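Local coordinates for protein replicative DNA helicase (Nostoc punctiforme, PDB 4O1R) that contains an intein that probably excises itself from the DnaB helicase precursor by protein splicing and joins the flanking sequences, at residues 72-81 / 86-97; 33-44 / 130-139. One frame throughout, in Å; residues are numbered along the deposited sequence.

Interaction 1 (72-81 / 86-97); sequences ATGNHKFLTI and RLDELTPKEHLA. Unlike the reference sequence in segment 86-97: A97 (reference Cys). With NA (sodium ion), chain B; NA (sodium ion), chain D.
K77 and R86 face each other as an antiparallel non-hydrogen-bonded pair, followed toward the turn by the bonds L87 N to H76 O (2.8 Å) and D88 N to G74 O, while farther along strands 77-80 and 95-97 cross at 103° and A97 N bonds L79 O at 2.9 Å. Water 1 bridges L79 N and A97 O beside that crossing, and water 2 does the same for I81 N and H95 O. Inside, the F78 ring lies side by side with L87, CE1 3.9 Å from L87 CB, and has A72 CB in plane at its edge. L96 crosses at the root of the phenylalanine, its CD2 3.7 Å from F78 CB. F78 also touches I138 and V140 of strand 138-141, and L87 reaches F60, which places this apolar cluster between two sheets. At the turn end, R86 folds back at chi3 (58°) and grips D88 side-on: NE goes to OD1 and NH2 to OD2, each 2.8 Å and nearly straight. N75 CB lies over one face of this guanidinium, offset toward its rim, 3.4 Å from R86 NH1, and T73 OG1 in turn bonds N75 OD1. At the far end T80 CG2 packs against L90 CD2 and lies 3.6 Å from E94 OE2, a carboxylate oxygen that forms a salt bridge with K85. The other oxygen, E94 OE1, accepts from both T91 N and T91 OG1. A sodium ion is coordinated by T91 OG1 at 2.4 Å and by P92 O. The chemistry thus divides: apolar contacts fill the middle, whereas the R86-D88 pair fixes the guanidinium plane beneath N75 CB at one end and E94, with two donors on OE1, ties down the sodium-binding turn at the other.

Interaction 2 (33-44 / 130-139); sequences VWALNEATMQLE and LHNFVANNII
N132 and L36 are joined by two hydrogen bonds, the asparagine amide standing in for a strand partner: L36 N gives to N132 OD1 at 2.8 Å and N132 ND2 gives to L36 O at 2.9 Å. Both bonds are nearly straight and both use carbonyl lone pairs. N132 CG sits between its own backbone N and carbonyl carbon (chi1 78°), which turns the amide toward strand 33-37. One backbone bond, V134 N to W34 O, adds to them, and water 8 links V134 O with W34 N, the latter weakly. With an alanine here both amide bonds are gone, and L36 N and O are likely to be left without these mates, weakening the tie between the two strands.

The apolar contacts lie along the same crossing. V33 CG2 meets F133 CB at 3.9 Å, L130 CD1 rests against A35 CB, and L43 CD2 meets V134 CG2 at about a right angle. I139 CD1 approaches L36 CB at 4.1 Å.

A tight contact of another kind is A35 CB to N132 O, 3.2 Å; that buried oxygen has no polar partner in the model.

Within the hairpin, N37 OD1 accepts from A39 N in an Asx turn, and N37 ND2 bonds E44 OE2. M41 and Q42 both face N37 in a G1 beta bulge. Strands 33-37 and 132-135 cross at 125°, consistent with the all-beta HINT fold of inteins, in which C-terminal strands pack against N-terminal ones.

How the interactions relate
The centres of the two contacts are about 15 Å apart, yet they meet in one sheet, where strand 77-80 of interaction 1 lies beside strand 138-141, whose first residues, I138 and I139, end segment 130-139 of interaction 2. Along the chain, 33-44 comes first, then both segments of interaction 1, then 130-139, so the long-range contact encloses the local one. They touch directly: L79 CD2 packs on L36 CD2 at 3.5 Å, and F78 CD2 lies 3.7 Å from I138 CG2. Interaction 2 thus brings the C-terminal strands back to an early hairpin, while interaction 1 connects strand 77-80 of the four-strand sheet with strand 95-99 of the seven-strand sheet, consistent with the compact, intertwined beta fold of inteins.

Interaction 1 (72-81 / 86-97)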
loop_
_atom_site.group_PDB
_atom_site.type_symbol
_atom_site.label_atom_id
_atom_site.label_comp_id
_atom_site.label_asym_id
_atom_site.label_seq_id
_atom_site.Cartn_x
_atom_site.Cartn_y
_atom_site.Cartn_z
ATOM N N ALA A 72 3.214 8.024 0.873
ATOM C CA ALA A 72 3.234 7.580 -0.510
ATOM C C ALA A 72 3.408 8.743 -1.465
ATOM O O ALA A 72 3.114 9.891 -1.135
ATOM C CB ALA A 72 1.941 6.815 -0.849
ATOM N N THR A 73 3.883 8.438 -2.662
ATOM C CA THR A 73 3.956 9.473 -3.693
ATOM C C THR A 73 2.553 9.894 -4.143
ATOM O O THR A 73 1.577 9.160 -3.958
ATOM C CB THR A 73 4.776 9.007 -4.889
ATOM O OG1 THR A 73 4.174 7.829 -5.440
ATOM C CG2 THR A 73 6.218 8.695 -4.494
ATOM N N GLY A 74 2.463 11.073 -4.750
ATOM C CA GLY A 74 1.181 11.623 -5.156
ATOM C C GLY A 74 0.466 10.767 -6.184
ATOM O O GLY A 74 -0.762 10.770 -6.249
ATOM N N ASN A 75 1.227 10.057 -7.009
ATOM C CA ASN A 75 0.640 9.204 -8.030
ATOM C C ASN A 75 0.328 7.791 -7.558
ATOM O O ASN A 75 -0.186 6.996 -8.338
ATOM C CB ASN A 75 1.511 9.166 -9.305
ATOM C CG ASN A 75 2.900 8.588 -9.087
ATOM O OD1 ASN A 75 3.447 8.605 -7.982
ATOM N ND2 ASN A 75 3.491 8.096 -10.173
ATOM N N HIS A 76 0.645 7.450 -6.308
ATOM C CA HIS A 76 0.324 6.106 -5.859
ATOM C C HIS A 76 -1.172 5.939 -5.698
ATOM O O HIS A 76 -1.823 6.798 -5.116
ATOM C CB HIS A 76 1.015 5.752 -4.547
ATOM C CG HIS A 76 1.336 4.300 -4.451
ATOM N ND1 HIS A 76 2.575 3.831 -4.084
ATOM C CD2 HIS A 76 0.588 3.205 -4.735
ATOM C CE1 HIS A 76 2.578 2.508 -4.148
ATOM N NE2 HIS A 76 1.380 2.106 -4.521
ATOM N N LYS A 77 -1.697 4.824 -6.185
ATOM C CA LYS A 77 -3.149 4.599 -6.175
ATOM C C LYS A 77 -3.623 3.776 -4.974
ATOM O O LYS A 77 -2.947 2.850 -4.503
ATOM C CB LYS A 77 -3.623 3.959 -7.483
ATOM C CG LYS A 77 -3.478 4.887 -8.708
ATOM C CD LYS A 77 -4.141 4.312 -9.953
ATOM C CE LYS A 77 -4.043 5.289 -11.112
ATOM N NZ LYS A 77 -4.825 4.837 -12.286
ATOM N N PHE A 78 -4.796 4.174 -4.490
ATOM C CA PHE A 78 -5.520 3.547 -3.386
ATOM C C PHE A 78 -6.921 3.221 -3.880
ATOM O O PHE A 78 -7.385 3.805 -4.864
ATOM C CB PHE A 78 -5.589 4.511 -2.202
ATOM C CG PHE A 78 -4.240 4.809 -1.615
ATOM C CD1 PHE A 78 -3.408 5.764 -2.195
ATOM C CD2 PHE A 78 -3.775 4.111 -0.505
ATOM C CE1 PHE A 78 -2.150 6.022 -1.672
ATOM C CE2 PHE A 78 -2.514 4.377 0.024
ATOM C CZ PHE A 78 -1.705 5.329 -0.566
ATOM N N LEU A 79 -7.598 2.282 -3.221
ATOM C CA LEU A 79 -8.888 1.827 -3.738
ATOM C C LEU A 79 -10.054 2.521 -3.044
ATOM O O LEU A 79 -10.196 2.442 -1.819
ATOM C CB LEU A 79 -9.018 0.309 -3.577
ATOM C CG LEU A 79 -10.324 -0.290 -4.122
ATOM C CD1 LEU A 79 -10.506 -0.008 -5.603
ATOM C CD2 LEU A 79 -10.365 -1.781 -3.858
ATOM N N THR A 80 -10.879 3.206 -3.829
ATOM C CA THR A 80 -12.121 3.783 -3.314
ATOM C C THR A 80 -13.309 2.954 -3.822
ATOM O O THR A 80 -13.140 2.076 -4.672
ATOM C CB THR A 80 -12.328 5.240 -3.787
ATOM O OG1 THR A 80 -12.741 5.255 -5.168
ATOM C CG2 THR A 80 -11.065 6.073 -3.581
ATOM N N ILE A 81 -14.512 3.260 -3.331
ATOM C CA ILE A 81 -15.722 2.551 -3.759
ATOM C C ILE A 81 -16.038 2.836 -5.229
ATOM O O ILE A 81 -16.843 2.127 -5.844
ATOM C CB ILE A 81 -16.923 2.936 -2.839
ATOM C CG1 ILE A 81 -18.060 1.908 -2.910
ATOM C CG2 ILE A 81 -17.442 4.338 -3.148
ATOM C CD1 ILE A 81 -17.695 0.594 -2.342
ATOM N N ARG A 86 -5.375 8.000 -7.624
ATOM C CA ARG A 86 -4.118 8.567 -7.139
ATOM C C ARG A 86 -4.321 9.273 -5.810
ATOM O O ARG A 86 -5.360 9.917 -5.585
ATOM C CB ARG A 86 -3.614 9.604 -8.133
ATOM C CG ARG A 86 -3.237 9.060 -9.501
ATOM C CD ARG A 86 -3.077 10.196 -10.500
ATOM N NE ARG A 86 -2.052 11.153 -10.060
ATOM C CZ ARG A 86 -0.873 11.334 -10.647
ATOM N NH1 ARG A 86 -0.517 10.602 -11.696
ATOM N NH2 ARG A 86 -0.040 12.244 -10.144
ATOM N N LEU A 87 -3.319 9.187 -4.941
ATOM C CA LEU A 87 -3.341 9.924 -3.688
ATOM C C LEU A 87 -3.660 11.408 -3.925
ATOM O O LEU A 87 -4.464 12.007 -3.187
ATOM C CB LEU A 87 -2.006 9.747 -2.936
ATOM C CG LEU A 87 -1.880 10.522 -1.612
ATOM C CD1 LEU A 87 -0.950 9.791 -0.645
ATOM C CD2 LEU A 87 -1.394 11.957 -1.845
ATOM N N ASP A 88 -3.057 11.991 -4.964
ATOM C CA ASP A 88 -3.258 13.410 -5.217
ATOM C C ASP A 88 -4.584 13.734 -5.913
ATOM O O ASP A 88 -4.823 14.890 -6.278
ATOM C CB ASP A 88 -2.033 14.034 -5.912
ATOM C CG ASP A 88 -1.768 13.474 -7.291
ATOM O OD1 ASP A 88 -2.665 12.868 -7.911
ATOM O OD2 ASP A 88 -0.622 13.655 -7.770
ATOM N N GLU A 89 -5.458 12.719 -6.027
ATOM C CA GLU A 89 -6.849 12.930 -6.446
ATOM C C GLU A 89 -7.861 12.606 -5.343
ATOM O O GLU A 89 -9.061 12.739 -5.550
ATOM C CB GLU A 89 -7.153 12.122 -7.712
ATOM C CG GLU A 89 -6.345 12.608 -8.939
ATOM C CD GLU A 89 -6.740 14.014 -9.450
ATOM O OE1 GLU A 89 -7.900 14.442 -9.269
ATOM O OE2 GLU A 89 -5.880 14.707 -10.043
ATOM N N LEU A 90 -7.379 12.214 -4.167
ATOM C CA LEU A 90 -8.267 11.890 -3.055
ATOM C C LEU A 90 -8.684 13.144 -2.312
ATOM O O LEU A 90 -7.944 14.133 -2.255
ATOM C CB LEU A 90 -7.574 10.928 -2.091
ATOM C CG LEU A 90 -7.257 9.543 -2.657
ATOM C CD1 LEU A 90 -6.384 8.774 -1.691
ATOM C CD2 LEU A 90 -8.544 8.774 -2.918
ATOM N N THR A 91 -9.869 13.093 -1.723
ATOM C CA THR A 91 -10.438 14.258 -1.047
ATOM C C THR A 91 -10.659 13.962 0.437
ATOM O O THR A 91 -10.706 12.799 0.863
ATOM C CB THR A 91 -11.777 14.691 -1.700
ATOM O OG1 THR A 91 -12.759 13.667 -1.490
ATOM C CG2 THR A 91 -11.618 14.973 -3.218
ATOM N N PRO A 92 -10.809 15.027 1.249
ATOM C CA PRO A 92 -11.116 14.803 2.661
ATOM C C PRO A 92 -12.403 13.986 2.784
ATOM O O PRO A 92 -13.334 14.200 2.004
ATOM C CB PRO A 92 -11.317 16.222 3.204
ATOM C CG PRO A 92 -10.484 17.083 2.273
ATOM C CD PRO A 92 -10.701 16.460 0.916
ATOM N N LYS A 93 -12.434 13.057 3.739
ATOM C CA LYS A 93 -13.602 12.194 4.018
ATOM C C LYS A 93 -13.835 11.096 2.994
ATOM O O LYS A 93 -14.720 10.273 3.179
ATOM C CB LYS A 93 -14.890 13.001 4.224
ATOM C CG LYS A 93 -14.746 14.004 5.372
ATOM C CD LYS A 93 -16.030 14.705 5.687
ATOM C CE LYS A 93 -16.389 15.606 4.560
ATOM N NZ LYS A 93 -17.652 16.318 4.815
ATOM N N GLU A 94 -13.039 11.060 1.931
ATOM C CA GLU A 94 -13.151 9.956 0.984
ATOM C C GLU A 94 -12.726 8.653 1.672
ATOM O O GLU A 94 -11.848 8.658 2.534
ATOM C CB GLU A 94 -12.310 10.247 -0.256
ATOM C CG GLU A 94 -12.612 9.337 -1.426
ATOM C CD GLU A 94 -12.290 9.980 -2.748
ATOM O OE1 GLU A 94 -11.767 11.117 -2.778
ATOM O OE2 GLU A 94 -12.603 9.358 -3.777
ATOM N N HIS A 95 -13.348 7.534 1.299
ATOM C CA HIS A 95 -13.051 6.259 1.946
ATOM C C HIS A 95 -12.139 5.378 1.095
ATOM O O HIS A 95 -12.224 5.389 -0.138
ATOM C CB HIS A 95 -14.354 5.513 2.237
ATOM C CG HIS A 95 -15.193 6.129 3.319
ATOM N ND1 HIS A 95 -15.772 7.379 3.222
ATOM C CD2 HIS A 95 -15.587 5.625 4.513
ATOM C CE1 HIS A 95 -16.471 7.624 4.322
ATOM N NE2 HIS A 95 -16.376 6.575 5.114
ATOM N N LEU A 96 -11.285 4.610 1.774
ATOM C CA LEU A 96 -10.342 3.690 1.132
ATOM C C LEU A 96 -10.521 2.285 1.676
ATOM O O LEU A 96 -10.899 2.101 2.842
ATOM C CB LEU A 96 -8.896 4.098 1.413
ATOM C CG LEU A 96 -8.447 5.490 1.026
ATOM C CD1 LEU A 96 -6.976 5.601 1.385
ATOM C CD2 LEU A 96 -8.680 5.683 -0.462
ATOM N N ALA A 97 -10.214 1.297 0.832
ATOM C CA ALA A 97 -10.266 -0.100 1.242
ATOM C C ALA A 97 -9.059 -0.471 2.078
ATOM O O ALA A 97 -7.906 -0.246 1.671
ATOM C CB ALA A 97 -10.324 -1.002 0.024
HETATM NA NA NA B . -14.542 14.233 0.027
HETATM NA NA NA D . -18.368 0.784 -7.018
HETATM O O HOH W 1 -6.877 1.380 -0.501
HETATM O O HOH W 2 -14.691 5.041 -1.195
HETATM O O HOH W 3 -15.398 12.166 -0.850
HETATM O O HOH W 4 -16.662 14.629 1.034
HETATM O O HOH W 5 -20.147 0.065 -5.464
HETATM O O HOH W 6 -17.147 -0.978 -5.887
HETATM O O HOH W 7 -19.577 2.651 -7.107
#

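Interaction 2 (33-44 / 130-139)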
loop_
_atom_site.group_PDB
_atom_site.type_symbol
_atom_site.label_atom_id
_atom_site.label_comp_id
_atom_site.label_asym_id
_atom_site.label_seq_id
_atom_site.Cartn_x
_atom_site.Cartn_y
_atom_site.Cartn_z
ATOM N N VAL A 33 3.323 -11.824 0.036
ATOM C CA VAL A 33 2.736 -10.790 0.886
ATOM C C VAL A 33 1.211 -10.894 0.762
ATOM O O VAL A 33 0.705 -11.748 0.030
ATOM C CB VAL A 33 3.260 -9.375 0.516
ATOM C CG1 VAL A 33 4.787 -9.341 0.610
ATOM C CG2 VAL A 33 2.810 -8.964 -0.885
ATOM N N TRP A 34 0.480 -10.042 1.476
ATOM C CA TRP A 34 -0.975 -10.001 1.321
ATOM C C TRP A 34 -1.386 -9.006 0.249
ATOM O O TRP A 34 -0.780 -7.945 0.114
ATOM C CB TRP A 34 -1.670 -9.665 2.641
ATOM C CG TRP A 34 -1.545 -10.770 3.617
ATOM C CD1 TRP A 34 -0.713 -10.818 4.698
ATOM C CD2 TRP A 34 -2.234 -12.023 3.578
ATOM N NE1 TRP A 34 -0.862 -12.018 5.354
ATOM C CE2 TRP A 34 -1.783 -12.780 4.683
ATOM C CE3 TRP A 34 -3.197 -12.579 2.722
ATOM C CZ2 TRP A 34 -2.260 -14.064 4.953
ATOM C CZ3 TRP A 34 -3.669 -13.863 2.994
ATOM C CH2 TRP A 34 -3.202 -14.584 4.102
ATOM N N ALA A 35 -2.417 -9.367 -0.504
ATOM C CA ALA A 35 -2.964 -8.509 -1.557
ATOM C C ALA A 35 -4.457 -8.722 -1.673
ATOM O O ALA A 35 -5.001 -9.731 -1.229
ATOM C CB ALA A 35 -2.294 -8.805 -2.892
ATOM N N LEU A 36 -5.122 -7.769 -2.302
ATOM C CA LEU A 36 -6.552 -7.870 -2.493
ATOM C C LEU A 36 -6.888 -8.547 -3.817
ATOM O O LEU A 36 -6.388 -8.152 -4.869
ATOM C CB LEU A 36 -7.158 -6.464 -2.467
ATOM C CG LEU A 36 -8.668 -6.380 -2.721
ATOM C CD1 LEU A 36 -9.471 -6.951 -1.569
ATOM C CD2 LEU A 36 -9.043 -4.932 -2.975
ATOM N N ASN A 37 -7.725 -9.575 -3.751
ATOM C CA ASN A 37 -8.386 -10.079 -4.952
ATOM C C ASN A 37 -9.660 -9.254 -5.150
ATOM O O ASN A 37 -10.599 -9.377 -4.382
ATOM C CB ASN A 37 -8.698 -11.575 -4.817
ATOM C CG ASN A 37 -9.384 -12.141 -6.039
ATOM O OD1 ASN A 37 -10.020 -11.414 -6.803
ATOM N ND2 ASN A 37 -9.258 -13.450 -6.230
ATOM N N GLU A 38 -9.670 -8.396 -6.166
ATOM C CA GLU A 38 -10.780 -7.465 -6.373
ATOM C C GLU A 38 -12.088 -8.120 -6.804
ATOM O O GLU A 38 -13.162 -7.536 -6.645
ATOM C CB GLU A 38 -10.389 -6.400 -7.386
ATOM C CG GLU A 38 -9.908 -5.118 -6.775
ATOM C CD GLU A 38 -10.022 -3.979 -7.756
ATOM O OE1 GLU A 38 -11.069 -3.282 -7.757
ATOM O OE2 GLU A 38 -9.079 -3.814 -8.553
ATOM N N ALA A 39 -11.999 -9.329 -7.349
ATOM C CA ALA A 39 -13.194 -10.062 -7.771
ATOM C C ALA A 39 -13.957 -10.621 -6.572
ATOM O O ALA A 39 -15.189 -10.614 -6.558
ATOM C CB ALA A 39 -12.826 -11.166 -8.738
ATOM N N THR A 40 -13.225 -11.099 -5.566
ATOM C CA THR A 40 -13.836 -11.657 -4.358
ATOM C C THR A 40 -13.898 -10.626 -3.233
ATOM O O THR A 40 -14.609 -10.816 -2.244
ATOM C CB THR A 40 -13.064 -12.898 -3.847
ATOM O OG1 THR A 40 -11.724 -12.518 -3.504
ATOM C CG2 THR A 40 -13.011 -13.982 -4.906
ATOM N N MET A 41 -13.140 -9.538 -3.391
ATOM C CA MET A 41 -12.935 -8.546 -2.333
ATOM C C MET A 41 -12.405 -9.186 -1.045
ATOM O O MET A 41 -12.770 -8.803 0.063
ATOM C CB MET A 41 -14.184 -7.675 -2.106
ATOM C CG MET A 41 -14.520 -6.792 -3.298
ATOM S SD MET A 41 -13.206 -5.634 -3.746
ATOM C CE MET A 41 -13.303 -4.457 -2.395
ATOM N N GLN A 42 -11.519 -10.163 -1.222
ATOM C CA GLN A 42 -10.893 -10.862 -0.110
ATOM C C GLN A 42 -9.388 -10.778 -0.257
ATOM O O GLN A 42 -8.867 -10.734 -1.377
ATOM C CB GLN A 42 -11.304 -12.340 -0.092
ATOM C CG GLN A 42 -12.806 -12.590 -0.013
ATOM C CD GLN A 42 -13.328 -12.441 1.391
ATOM O OE1 GLN A 42 -13.090 -13.297 2.245
ATOM N NE2 GLN A 42 -14.045 -11.352 1.644
ATOM N N LEU A 43 -8.695 -10.763 0.877
ATOM C CA LEU A 43 -7.238 -10.812 0.878
ATOM C C LEU A 43 -6.732 -12.207 0.504
ATOM O O LEU A 43 -7.321 -13.223 0.892
ATOM C CB LEU A 43 -6.674 -10.421 2.245
ATOM C CG LEU A 43 -6.796 -8.993 2.770
ATOM C CD1 LEU A 43 -5.916 -8.889 4.004
ATOM C CD2 LEU A 43 -6.366 -7.959 1.733
ATOM N N GLU A 44 -5.642 -12.233 -0.259
ATOM C CA GLU A 44 -5.004 -13.471 -0.714
ATOM C C GLU A 44 -3.500 -13.323 -0.646
ATOM O O GLU A 44 -2.972 -12.215 -0.701
ATOM C CB GLU A 44 -5.368 -13.782 -2.170
ATOM C CG GLU A 44 -6.792 -14.219 -2.430
ATOM C CD GLU A 44 -7.029 -14.560 -3.891
ATOM O OE1 GLU A 44 -6.076 -14.493 -4.703
ATOM O OE2 GLU A 44 -8.176 -14.899 -4.232
ATOM N N LEU A 130 -1.937 -9.963 -8.885
ATOM C CA LEU A 130 -3.011 -9.078 -8.458
ATOM C C LEU A 130 -2.696 -7.579 -8.576
ATOM O O LEU A 130 -3.599 -6.746 -8.466
ATOM C CB LEU A 130 -3.420 -9.446 -7.022
ATOM C CG LEU A 130 -4.034 -10.844 -6.852
ATOM C CD1 LEU A 130 -4.160 -11.215 -5.393
ATOM C CD2 LEU A 130 -5.399 -10.909 -7.529
ATOM N N HIS A 131 -1.422 -7.246 -8.796
ATOM C CA HIS A 131 -0.958 -5.863 -9.031
ATOM C C HIS A 131 -1.234 -4.894 -7.875
ATOM O O HIS A 131 -1.337 -3.686 -8.077
ATOM C CB HIS A 131 -1.516 -5.301 -10.349
ATOM C CG HIS A 131 -1.286 -6.193 -11.531
ATOM N ND1 HIS A 131 -0.038 -6.392 -12.081
ATOM C CD2 HIS A 131 -2.146 -6.937 -12.266
ATOM C CE1 HIS A 131 -0.142 -7.217 -13.109
ATOM N NE2 HIS A 131 -1.408 -7.569 -13.236
ATOM N N ASN A 132 -1.315 -5.426 -6.660
ATOM C CA ASN A 132 -1.514 -4.605 -5.469
ATOM C C ASN A 132 -0.960 -5.344 -4.275
ATOM O O ASN A 132 -0.642 -6.531 -4.357
ATOM C CB ASN A 132 -2.998 -4.216 -5.271
ATOM C CG ASN A 132 -3.853 -5.350 -4.698
ATOM O OD1 ASN A 132 -3.859 -5.601 -3.491
ATOM N ND2 ASN A 132 -4.605 -6.010 -5.567
ATOM N N PHE A 133 -0.804 -4.639 -3.171
ATOM C CA PHE A 133 -0.382 -5.296 -1.950
ATOM C C PHE A 133 -0.778 -4.452 -0.762
ATOM O O PHE A 133 -1.161 -3.280 -0.921
ATOM C CB PHE A 133 1.132 -5.608 -1.944
ATOM C CG PHE A 133 2.023 -4.396 -2.075
ATOM C CD1 PHE A 133 2.336 -3.882 -3.337
ATOM C CD2 PHE A 133 2.589 -3.787 -0.950
ATOM C CE1 PHE A 133 3.181 -2.761 -3.472
ATOM C CE2 PHE A 133 3.432 -2.675 -1.076
ATOM C CZ PHE A 133 3.722 -2.160 -2.337
ATOM N N VAL A 134 -0.692 -5.056 0.418
ATOM C CA VAL A 134 -0.965 -4.359 1.666
ATOM C C VAL A 134 0.321 -3.781 2.246
ATOM O O VAL A 134 1.300 -4.502 2.442
ATOM C CB VAL A 134 -1.643 -5.288 2.691
ATOM C CG1 VAL A 134 -1.895 -4.533 3.986
ATOM C CG2 VAL A 134 -2.930 -5.875 2.120
ATOM N N ALA A 135 0.318 -2.478 2.517
ATOM C CA ALA A 135 1.442 -1.797 3.147
ATOM C C ALA A 135 0.910 -0.920 4.264
ATOM O O ALA A 135 -0.069 -0.186 4.070
ATOM C CB ALA A 135 2.208 -0.974 2.132
ATOM N N ASN A 136 1.535 -1.000 5.438
ATOM C CA ASN A 136 1.023 -0.295 6.610
ATOM C C ASN A 136 -0.464 -0.558 6.814
ATOM O O ASN A 136 -1.228 0.319 7.235
ATOM C CB ASN A 136 1.313 1.215 6.538
ATOM C CG ASN A 136 2.698 1.568 7.032
ATOM O OD1 ASN A 136 3.545 0.699 7.269
ATOM N ND2 ASN A 136 2.935 2.856 7.211
ATOM N N ASN A 137 -0.877 -1.781 6.497
ATOM C CA ASN A 137 -2.266 -2.207 6.693
ATOM C C ASN A 137 -3.263 -1.387 5.865
ATOM O O ASN A 137 -4.417 -1.231 6.258
ATOM C CB ASN A 137 -2.662 -2.178 8.184
ATOM C CG ASN A 137 -1.877 -3.151 9.022
ATOM O OD1 ASN A 137 -1.684 -4.304 8.640
ATOM N ND2 ASN A 137 -1.438 -2.698 10.188
ATOM N N ILE A 138 -2.806 -0.909 4.710
ATOM C CA ILE A 138 -3.645 -0.220 3.714
ATOM C C ILE A 138 -3.377 -0.864 2.348
ATOM O O ILE A 138 -2.241 -1.204 2.032
ATOM C CB ILE A 138 -3.339 1.301 3.672
ATOM C CG1 ILE A 138 -3.617 1.932 5.040
ATOM C CG2 ILE A 138 -4.160 2.018 2.569
ATOM C CD1 ILE A 138 -3.154 3.378 5.184
ATOM N N ILE A 139 -4.426 -1.041 1.546
ATOM C CA ILE A 139 -4.268 -1.624 0.203
ATOM C C ILE A 139 -3.772 -0.574 -0.784
ATOM O O ILE A 139 -4.353 0.505 -0.882
ATOM C CB ILE A 139 -5.581 -2.260 -0.254
ATOM C CG1 ILE A 139 -5.906 -3.444 0.658
ATOM C CG2 ILE A 139 -5.518 -2.721 -1.713
ATOM C CD1 ILE A 139 -7.349 -3.793 0.695
HETATM O O HOH W 8 1.465 -7.285 3.074
#